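Long-range contacts in glycine oxidase (Bacillus cereus ATCC 14579, PDB 7CYX), which probably oxidises glycine with molecular oxygen to glyoxylate, ammonium and hydrogen peroxide, using a bound flavin-adenine dinucleotide as cofactor: residues E64-S69 against I338-I343; R308-H313 against G332-G337. All blocks are in the same frame, centred on the assembly; numbering follows the deposited sequence.

Contact 1 (E64-S69 against I338-I343); sequences ELARES and ILLSPI. With FAD (flavin-adenine dinucleotide), chain C.
Ser69, on helix 61-70, meets the N-terminal turn of helix 341-352 where that helix begins beside the flavin. Its OG works twice: it donates to Leu339 O at 2.8 Å, lying in the carbonyl plane on a lone pair, and accepts from Ile343 N at 2.9 Å along a nearly straight N-H (160°). Two bonds thus grip a buried hydroxyl, which takes up a backbone NH from the first helical turn.

Ile343 follows the same helix from CB to tip. Ile343 CB rests 3.5 Å from Ser69 CB, and branch CG2 leans on the serine as well. With CG1 anti to the backbone N (chi1 -169°), the longer branch runs to Leu65, whose CD1 lies 3.8 Å from Ile343 CG1 and whose side chain crosses that of Ile343 at about a right angle. The tip, Ile343 CD1, ends against the carboxylate of Glu68, 3.7 Å from Glu68 OE2. Farther back, Leu340 CD2 reaches Ala66 CA at 3.5 Å, and Leu339 CD2 touches Ala66 CB.

On the flavin side, Leu339 N donates to O2 of FAD at 3.0 Å and Ile338 N adds a weak bond to the same oxygen. The two NH donors, one of them weak, would be expected to favour negative charge on O2.

Helix 341-352 therefore begins between several helices: Ser341 touches Val14 of helix 14-25 and Leu158 and Phe162 of helix 155-168, while Pro342 packs on Phe73 and Leu76 of helix 73-84.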
loop_
_atom_site.group_PDB
_atom_site.type_symbol
_atom_site.label_atom_id
_atom_site.label_comp_id
_atom_site.label_asym_id
_atom_site.label_seq_id
_atom_site.Cartn_x
_atom_site.Cartn_y
_atom_site.Cartn_z
ATOM N N GLU A 64 29.191 7.657 -3.449
ATOM C CA GLU A 64 29.192 7.173 -4.820
ATOM C C GLU A 64 28.336 5.907 -4.936
ATOM O O GLU A 64 27.664 5.716 -5.941
ATOM C CB GLU A 64 30.620 6.909 -5.304
ATOM C CG GLU A 64 30.861 7.388 -6.727
ATOM C CD GLU A 64 30.469 8.842 -6.966
ATOM O OE1 GLU A 64 29.679 9.086 -7.900
ATOM O OE2 GLU A 64 30.937 9.729 -6.206
ATOM N N LEU A 65 28.392 5.052 -3.910
ATOM C CA LEU A 65 27.553 3.854 -3.817
ATOM C C LEU A 65 26.081 4.290 -3.721
ATOM O O LEU A 65 25.232 3.744 -4.382
ATOM C CB LEU A 65 27.997 3.030 -2.598
ATOM C CG LEU A 65 28.155 1.518 -2.796
ATOM C CD1 LEU A 65 28.713 1.164 -4.169
ATOM C CD2 LEU A 65 29.050 0.929 -1.711
ATOM N N ALA A 66 25.810 5.299 -2.889
ATOM C CA ALA A 66 24.487 5.902 -2.715
ATOM C C ALA A 66 23.940 6.426 -4.048
ATOM O O ALA A 66 22.773 6.174 -4.389
ATOM C CB ALA A 66 24.572 7.025 -1.707
ATOM N N ARG A 67 24.770 7.193 -4.764
ATOM C CA ARG A 67 24.418 7.765 -6.072
ATOM C C ARG A 67 23.988 6.648 -7.038
ATOM O O ARG A 67 23.010 6.798 -7.758
ATOM C CB ARG A 67 25.599 8.564 -6.640
ATOM C CG ARG A 67 25.311 9.275 -7.957
ATOM C CD ARG A 67 26.449 10.191 -8.388
ATOM N NE ARG A 67 26.306 11.563 -7.903
ATOM C CZ ARG A 67 27.312 12.405 -7.680
ATOM N NH1 ARG A 67 27.061 13.675 -7.398
ATOM N NH2 ARG A 67 28.562 11.977 -7.725
ATOM N N GLU A 68 24.730 5.535 -7.029
ATOM C CA GLU A 68 24.491 4.386 -7.914
ATOM C C GLU A 68 23.179 3.683 -7.516
ATOM O O GLU A 68 22.405 3.287 -8.396
ATOM C CB GLU A 68 25.709 3.461 -7.872
ATOM C CG GLU A 68 25.705 2.370 -8.925
ATOM C CD GLU A 68 26.919 1.447 -8.914
ATOM O OE1 GLU A 68 27.931 1.792 -8.258
ATOM O OE2 GLU A 68 26.851 0.377 -9.563
ATOM N N SER A 69 22.929 3.575 -6.198
ATOM C CA SER A 69 21.730 2.966 -5.612
ATOM C C SER A 69 20.495 3.815 -5.915
ATOM O O SER A 69 19.452 3.287 -6.305
ATOM C CB SER A 69 21.873 2.775 -4.122
ATOM O OG SER A 69 21.065 1.695 -3.670
ATOM N N ILE A 338 17.973 1.989 3.635
ATOM C CA ILE A 338 16.874 1.991 2.654
ATOM C C ILE A 338 17.448 2.458 1.309
ATOM O O ILE A 338 17.417 1.733 0.316
ATOM C CB ILE A 338 15.663 2.835 3.091
ATOM C CG1 ILE A 338 15.246 2.576 4.543
ATOM C CG2 ILE A 338 14.509 2.589 2.135
ATOM C CD1 ILE A 338 14.874 1.149 4.821
ATOM N N LEU A 339 18.046 3.642 1.333
ATOM C CA LEU A 339 18.761 4.208 0.200
ATOM C C LEU A 339 19.663 3.159 -0.474
ATOM O O LEU A 339 19.630 3.009 -1.681
ATOM C CB LEU A 339 19.574 5.399 0.705
ATOM C CG LEU A 339 20.541 5.997 -0.317
ATOM C CD1 LEU A 339 19.868 6.195 -1.665
ATOM C CD2 LEU A 339 21.109 7.305 0.193
ATOM N N LEU A 340 20.453 2.434 0.315
ATOM C CA LEU A 340 21.506 1.590 -0.232
ATOM C C LEU A 340 21.028 0.145 -0.441
ATOM O O LEU A 340 21.810 -0.687 -0.868
ATOM C CB LEU A 340 22.711 1.590 0.710
ATOM C CG LEU A 340 23.409 2.925 0.964
ATOM C CD1 LEU A 340 24.406 2.777 2.115
ATOM C CD2 LEU A 340 24.135 3.429 -0.273
ATOM N N SER A 341 19.758 -0.166 -0.156
ATOM C CA SER A 341 19.339 -1.539 -0.225
ATOM C C SER A 341 19.526 -2.066 -1.644
ATOM O O SER A 341 20.138 -3.126 -1.799
ATOM C CB SER A 341 17.948 -1.787 0.337
ATOM O OG SER A 341 16.962 -0.963 -0.245
ATOM N N PRO A 342 19.062 -1.364 -2.714
ATOM C CA PRO A 342 19.243 -1.845 -4.089
ATOM C C PRO A 342 20.710 -2.100 -4.470
ATOM O O PRO A 342 21.027 -3.210 -4.891
ATOM C CB PRO A 342 18.630 -0.743 -4.964
ATOM C CG PRO A 342 17.626 -0.098 -4.043
ATOM C CD PRO A 342 18.308 -0.105 -2.688
ATOM N N ILE A 343 21.604 -1.114 -4.268
ATOM C CA ILE A 343 23.033 -1.325 -4.607
ATOM C C ILE A 343 23.609 -2.489 -3.786
ATOM O O ILE A 343 24.463 -3.227 -4.288
ATOM C CB ILE A 343 23.882 -0.047 -4.466
ATOM C CG1 ILE A 343 25.272 -0.244 -5.077
ATOM C CG2 ILE A 343 23.977 0.413 -3.020
ATOM C CD1 ILE A 343 25.267 -0.863 -6.462
HETATM P PA FAD C . 16.581 -4.804 9.962
HETATM O O1A FAD C . 15.454 -4.227 9.200
HETATM O O2A FAD C . 16.589 -4.571 11.446
HETATM O O5B FAD C . 16.643 -6.329 9.579
HETATM C C5B FAD C . 17.346 -7.217 10.385
HETATM C C4B FAD C . 16.447 -8.419 10.487
HETATM O O4B FAD C . 17.241 -9.527 10.867
HETATM C C3B FAD C . 15.388 -8.260 11.555
HETATM O O3B FAD C . 14.106 -8.445 10.914
HETATM C C2B FAD C . 15.656 -9.360 12.578
HETATM O O2B FAD C . 14.447 -10.036 12.952
HETATM C C1B FAD C . 16.493 -10.323 11.791
HETATM N N9A FAD C . 17.427 -11.138 12.563
HETATM C C8A FAD C . 18.396 -10.666 13.372
HETATM N N7A FAD C . 19.088 -11.686 13.913
HETATM C C5A FAD C . 18.587 -12.822 13.403
HETATM C C6A FAD C . 18.887 -14.242 13.566
HETATM N N6A FAD C . 19.888 -14.581 14.407
HETATM N N1A FAD C . 18.115 -15.142 12.903
HETATM C C2A FAD C . 17.116 -14.735 12.109
HETATM N N3A FAD C . 16.781 -13.438 11.914
HETATM C C4A FAD C . 17.486 -12.462 12.517
HETATM N N1 FAD C . 17.326 4.692 6.138
HETATM C C2 FAD C . 17.266 5.443 4.992
HETATM O O2 FAD C . 17.918 4.995 4.019
HETATM N N3 FAD C . 16.547 6.589 4.904
HETATM C C4 FAD C . 15.812 7.014 5.955
HETATM O O4 FAD C . 15.090 8.045 5.917
HETATM C C4X FAD C . 15.866 6.249 7.226
HETATM N N5 FAD C . 15.200 6.643 8.318
HETATM C C5X FAD C . 15.244 5.917 9.453
HETATM C C6 FAD C . 14.517 6.337 10.553
HETATM C C7 FAD C . 14.560 5.611 11.730
HETATM C C7M FAD C . 13.778 6.076 12.947
HETATM C C8 FAD C . 15.347 4.386 11.813
HETATM C C8M FAD C . 15.395 3.559 13.090
HETATM C C9 FAD C . 16.054 3.975 10.729
HETATM C C9A FAD C . 16.042 4.678 9.546
HETATM N N10 FAD C . 16.751 4.229 8.423
HETATM C C10 FAD C . 16.684 5.027 7.258
HETATM C "C1'" FAD C . 17.653 3.069 8.439
HETATM C "C2'" FAD C . 17.138 1.739 7.989
HETATM O "O2'" FAD C . 15.989 1.420 8.792
HETATM C "C3'" FAD C . 18.244 0.724 8.217
HETATM O "O3'" FAD C . 19.561 1.247 7.872
HETATM C "C4'" FAD C . 17.826 -0.566 7.503
HETATM O "O4'" FAD C . 16.469 -0.904 7.840
HETATM C "C5'" FAD C . 18.653 -1.754 7.915
HETATM O "O5'" FAD C . 18.024 -2.902 7.377
HETATM P P FAD C . 18.493 -4.348 7.854
HETATM O O1P FAD C . 19.974 -4.415 7.937
HETATM O O2P FAD C . 17.712 -5.349 7.046
HETATM O O3P FAD C . 18.001 -4.250 9.399
#

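Contact 2 (R308-H313 against G332-G337); sequences RPQSNH and GHYRNG. With FAD (flavin-adenine dinucleotide), chain C.
The Tyr334 ring, carried by a type II' turn from His333 to Asn336, is sandwiched between Gln310 and Arg335. Gln310 NE2 stands 3.3 Å above one face, offset toward the rim, with the amide tilted 30° from the ring; Arg335 CG lies 3.6 Å above the centre of the opposite face. Gln310 gets there by a bend at chi2 (47°) that folds its amide back over the tyrosine. Arg308 CB meets the ring obliquely, whereas the guanidinium of Arg308 has C8 of the flavin over one face and turns its NH groups to Val228 O and Thr266 O.

The turn belongs to the loop between strand 327-331 and helix 341-352 of this FAD-dependent oxidoreductase fold. Facing it, Pro309 centres an inverse gamma turn near the end of strand 299-311. Tyr334 N gives Pro309 O a weak bond at 2.9 Å, and Gly332 CA makes a CA-H...O contact with Pro309 O at 3.3 Å.

Around the cofactor, Arg308 CG packs 3.3 Å from the FAD methyl C8M, and Pro309 CG lies against C5' of the ribityl chain. Two backbone groups of the loop meet FAD O3': this hydroxyl donates to Tyr334 O at 2.6 Å and accepts a weak bond from Gly337 N at 3.2 Å.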
loop_
_atom_site.group_PDB
_atom_site.type_symbol
_atom_site.label_atom_id
_atom_site.label_comp_id
_atom_site.label_asym_id
_atom_site.label_seq_id
_atom_site.Cartn_x
_atom_site.Cartn_y
_atom_site.Cartn_z
ATOM N N ARG A 308 18.253 1.441 14.463
ATOM C CA ARG A 308 19.231 1.626 13.422
ATOM C C ARG A 308 20.451 0.765 13.706
ATOM O O ARG A 308 21.082 0.887 14.763
ATOM C CB ARG A 308 19.734 3.067 13.345
ATOM C CG ARG A 308 18.658 4.133 13.236
ATOM C CD ARG A 308 19.307 5.487 13.410
ATOM N NE ARG A 308 18.371 6.583 13.415
ATOM C CZ ARG A 308 17.830 7.078 14.508
ATOM N NH1 ARG A 308 17.898 6.382 15.632
ATOM N NH2 ARG A 308 17.261 8.275 14.472
ATOM N N PRO A 309 20.876 -0.061 12.729
ATOM C CA PRO A 309 22.060 -0.904 12.898
ATOM C C PRO A 309 23.381 -0.166 12.614
ATOM O O PRO A 309 23.886 -0.210 11.502
ATOM C CB PRO A 309 21.820 -2.011 11.868
ATOM C CG PRO A 309 21.090 -1.317 10.759
ATOM C CD PRO A 309 20.238 -0.240 11.417
ATOM N N GLN A 310 23.945 0.470 13.645
ATOM C CA GLN A 310 25.266 1.066 13.564
ATOM C C GLN A 310 26.310 -0.043 13.363
ATOM O O GLN A 310 26.163 -1.170 13.830
ATOM C CB GLN A 310 25.575 1.914 14.795
ATOM C CG GLN A 310 26.934 2.623 14.754
ATOM C CD GLN A 310 27.218 3.340 13.452
ATOM O OE1 GLN A 310 27.453 2.727 12.413
ATOM N NE2 GLN A 310 27.211 4.658 13.510
ATOM N N SER A 311 27.356 0.342 12.652
ATOM C CA SER A 311 28.511 -0.527 12.362
ATOM C C SER A 311 29.604 -0.206 13.380
ATOM O O SER A 311 29.728 0.942 13.751
ATOM C CB SER A 311 28.985 -0.234 10.976
ATOM O OG SER A 311 30.082 -1.037 10.646
ATOM N N ASN A 312 30.397 -1.185 13.792
ATOM C CA ASN A 312 31.513 -0.857 14.710
ATOM C C ASN A 312 32.603 -0.126 13.924
ATOM O O ASN A 312 33.293 0.677 14.526
ATOM C CB ASN A 312 32.091 -2.093 15.388
ATOM C CG ASN A 312 31.281 -2.540 16.577
ATOM O OD1 ASN A 312 30.446 -1.805 17.070
ATOM N ND2 ASN A 312 31.514 -3.750 17.033
ATOM N N HIS A 313 32.730 -0.420 12.630
ATOM C CA HIS A 313 33.730 0.187 11.721
ATOM C C HIS A 313 33.166 1.424 11.024
ATOM O O HIS A 313 33.832 1.913 10.116
ATOM C CB HIS A 313 34.200 -0.861 10.726
ATOM C CG HIS A 313 35.012 -1.928 11.366
ATOM N ND1 HIS A 313 36.347 -2.058 11.148
ATOM C CD2 HIS A 313 34.688 -2.892 12.237
ATOM C CE1 HIS A 313 36.802 -3.074 11.833
ATOM N NE2 HIS A 313 35.804 -3.603 12.501
ATOM N N GLY A 332 25.071 -3.212 8.855
ATOM C CA GLY A 332 25.720 -2.071 9.450
ATOM C C GLY A 332 25.525 -0.820 8.622
ATOM O O GLY A 332 26.425 0.001 8.571
ATOM N N HIS A 333 24.337 -0.677 8.011
ATOM C CA HIS A 333 24.030 0.412 7.092
ATOM C C HIS A 333 23.544 1.647 7.853
ATOM O O HIS A 333 23.342 2.721 7.261
ATOM C CB HIS A 333 22.984 -0.040 6.059
ATOM C CG HIS A 333 23.475 -1.056 5.081
ATOM N ND1 HIS A 333 23.557 -2.381 5.397
ATOM C CD2 HIS A 333 23.899 -0.932 3.798
ATOM C CE1 HIS A 333 23.983 -3.065 4.342
ATOM N NE2 HIS A 333 24.222 -2.193 3.342
ATOM N N TYR A 334 23.287 1.468 9.153
ATOM C CA TYR A 334 23.017 2.563 10.068
ATOM C C TYR A 334 21.848 3.389 9.538
ATOM O O TYR A 334 20.756 2.906 9.545
ATOM C CB TYR A 334 24.295 3.366 10.309
ATOM C CG TYR A 334 24.170 4.417 11.375
ATOM C CD1 TYR A 334 23.392 4.195 12.504
ATOM C CD2 TYR A 334 24.867 5.609 11.289
ATOM C CE1 TYR A 334 23.291 5.137 13.513
ATOM C CE2 TYR A 334 24.766 6.569 12.287
ATOM C CZ TYR A 334 23.985 6.324 13.409
ATOM O OH TYR A 334 23.872 7.243 14.414
ATOM N N ARG A 335 22.101 4.601 9.042
ATOM C CA ARG A 335 21.072 5.550 8.747
ATOM C C ARG A 335 20.681 5.548 7.249
ATOM O O ARG A 335 19.886 6.390 6.819
ATOM C CB ARG A 335 21.563 6.957 9.135
ATOM C CG ARG A 335 21.494 7.281 10.618
ATOM C CD ARG A 335 21.917 8.703 10.950
ATOM N NE ARG A 335 21.081 9.723 10.327
ATOM C CZ ARG A 335 21.402 10.427 9.232
ATOM N NH1 ARG A 335 22.593 10.288 8.666
ATOM N NH2 ARG A 335 20.516 11.257 8.699
ATOM N N ASN A 336 21.258 4.664 6.430
ATOM C CA ASN A 336 21.120 4.794 4.981
ATOM C C ASN A 336 20.895 3.425 4.318
ATOM O O ASN A 336 21.216 3.246 3.159
ATOM C CB ASN A 336 22.356 5.462 4.371
ATOM C CG ASN A 336 22.568 6.880 4.853
ATOM O OD1 ASN A 336 21.882 7.802 4.413
ATOM N ND2 ASN A 336 23.512 7.061 5.767
ATOM N N GLY A 337 20.326 2.473 5.053
ATOM C CA GLY A 337 20.095 1.119 4.543
ATOM C C GLY A 337 18.892 1.012 3.606
ATOM O O GLY A 337 18.789 0.037 2.869
HETATM P PA FAD C . 16.581 -4.804 9.962
HETATM O O1A FAD C . 15.454 -4.227 9.200
HETATM O O2A FAD C . 16.589 -4.571 11.446
HETATM O O5B FAD C . 16.643 -6.329 9.579
HETATM C C5B FAD C . 17.346 -7.217 10.385
HETATM C C4B FAD C . 16.447 -8.419 10.487
HETATM O O4B FAD C . 17.241 -9.527 10.867
HETATM C C3B FAD C . 15.388 -8.260 11.555
HETATM O O3B FAD C . 14.106 -8.445 10.914
HETATM C C2B FAD C . 15.656 -9.360 12.578
HETATM O O2B FAD C . 14.447 -10.036 12.952
HETATM C C1B FAD C . 16.493 -10.323 11.791
HETATM N N9A FAD C . 17.427 -11.138 12.563
HETATM C C8A FAD C . 18.396 -10.666 13.372
HETATM N N7A FAD C . 19.088 -11.686 13.913
HETATM C C5A FAD C . 18.587 -12.822 13.403
HETATM C C6A FAD C . 18.887 -14.242 13.566
HETATM N N6A FAD C . 19.888 -14.581 14.407
HETATM N N1A FAD C . 18.115 -15.142 12.903
HETATM C C2A FAD C . 17.116 -14.735 12.109
HETATM N N3A FAD C . 16.781 -13.438 11.914
HETATM C C4A FAD C . 17.486 -12.462 12.517
HETATM N N1 FAD C . 17.326 4.692 6.138
HETATM C C2 FAD C . 17.266 5.443 4.992
HETATM O O2 FAD C . 17.918 4.995 4.019
HETATM N N3 FAD C . 16.547 6.589 4.904
HETATM C C4 FAD C . 15.812 7.014 5.955
HETATM O O4 FAD C . 15.090 8.045 5.917
HETATM C C4X FAD C . 15.866 6.249 7.226
HETATM N N5 FAD C . 15.200 6.643 8.318
HETATM C C5X FAD C . 15.244 5.917 9.453
HETATM C C6 FAD C . 14.517 6.337 10.553
HETATM C C7 FAD C . 14.560 5.611 11.730
HETATM C C7M FAD C . 13.778 6.076 12.947
HETATM C C8 FAD C . 15.347 4.386 11.813
HETATM C C8M FAD C . 15.395 3.559 13.090
HETATM C C9 FAD C . 16.054 3.975 10.729
HETATM C C9A FAD C . 16.042 4.678 9.546
HETATM N N10 FAD C . 16.751 4.229 8.423
HETATM C C10 FAD C . 16.684 5.027 7.258
HETATM C "C1'" FAD C . 17.653 3.069 8.439
HETATM C "C2'" FAD C . 17.138 1.739 7.989
HETATM O "O2'" FAD C . 15.989 1.420 8.792
HETATM C "C3'" FAD C . 18.244 0.724 8.217
HETATM O "O3'" FAD C . 19.561 1.247 7.872
HETATM C "C4'" FAD C . 17.826 -0.566 7.503
HETATM O "O4'" FAD C . 16.469 -0.904 7.840
HETATM C "C5'" FAD C . 18.653 -1.754 7.915
HETATM O "O5'" FAD C . 18.024 -2.902 7.377
HETATM P P FAD C . 18.493 -4.348 7.854
HETATM O O1P FAD C . 19.974 -4.415 7.937
HETATM O O2P FAD C . 17.712 -5.349 7.046
HETATM O O3P FAD C . 18.001 -4.250 9.399
#

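In the fold
Both contacts are mainly buried and both reach FAD, with different emphasis. Contact 1 joins two helices and offers backbone NH groups to the pyrimidine end of the flavin; contact 2 joins a strand end to a loop and runs from the methyl-bearing ring and ribityl chain to that same end. Contact 1 has one exposed touching residue, Glu68; contact 2 has none. A serine hydroxyl and aliphatic side chains bind the helices of contact 1, while contact 2 relies on a tyrosine ring covered on both faces by side chains and on weaker backbone contacts. Segments 332-337 and 338-343 follow each other without a break, and Leu340 CD1 packs on His333 CD2 at 4.1 Å.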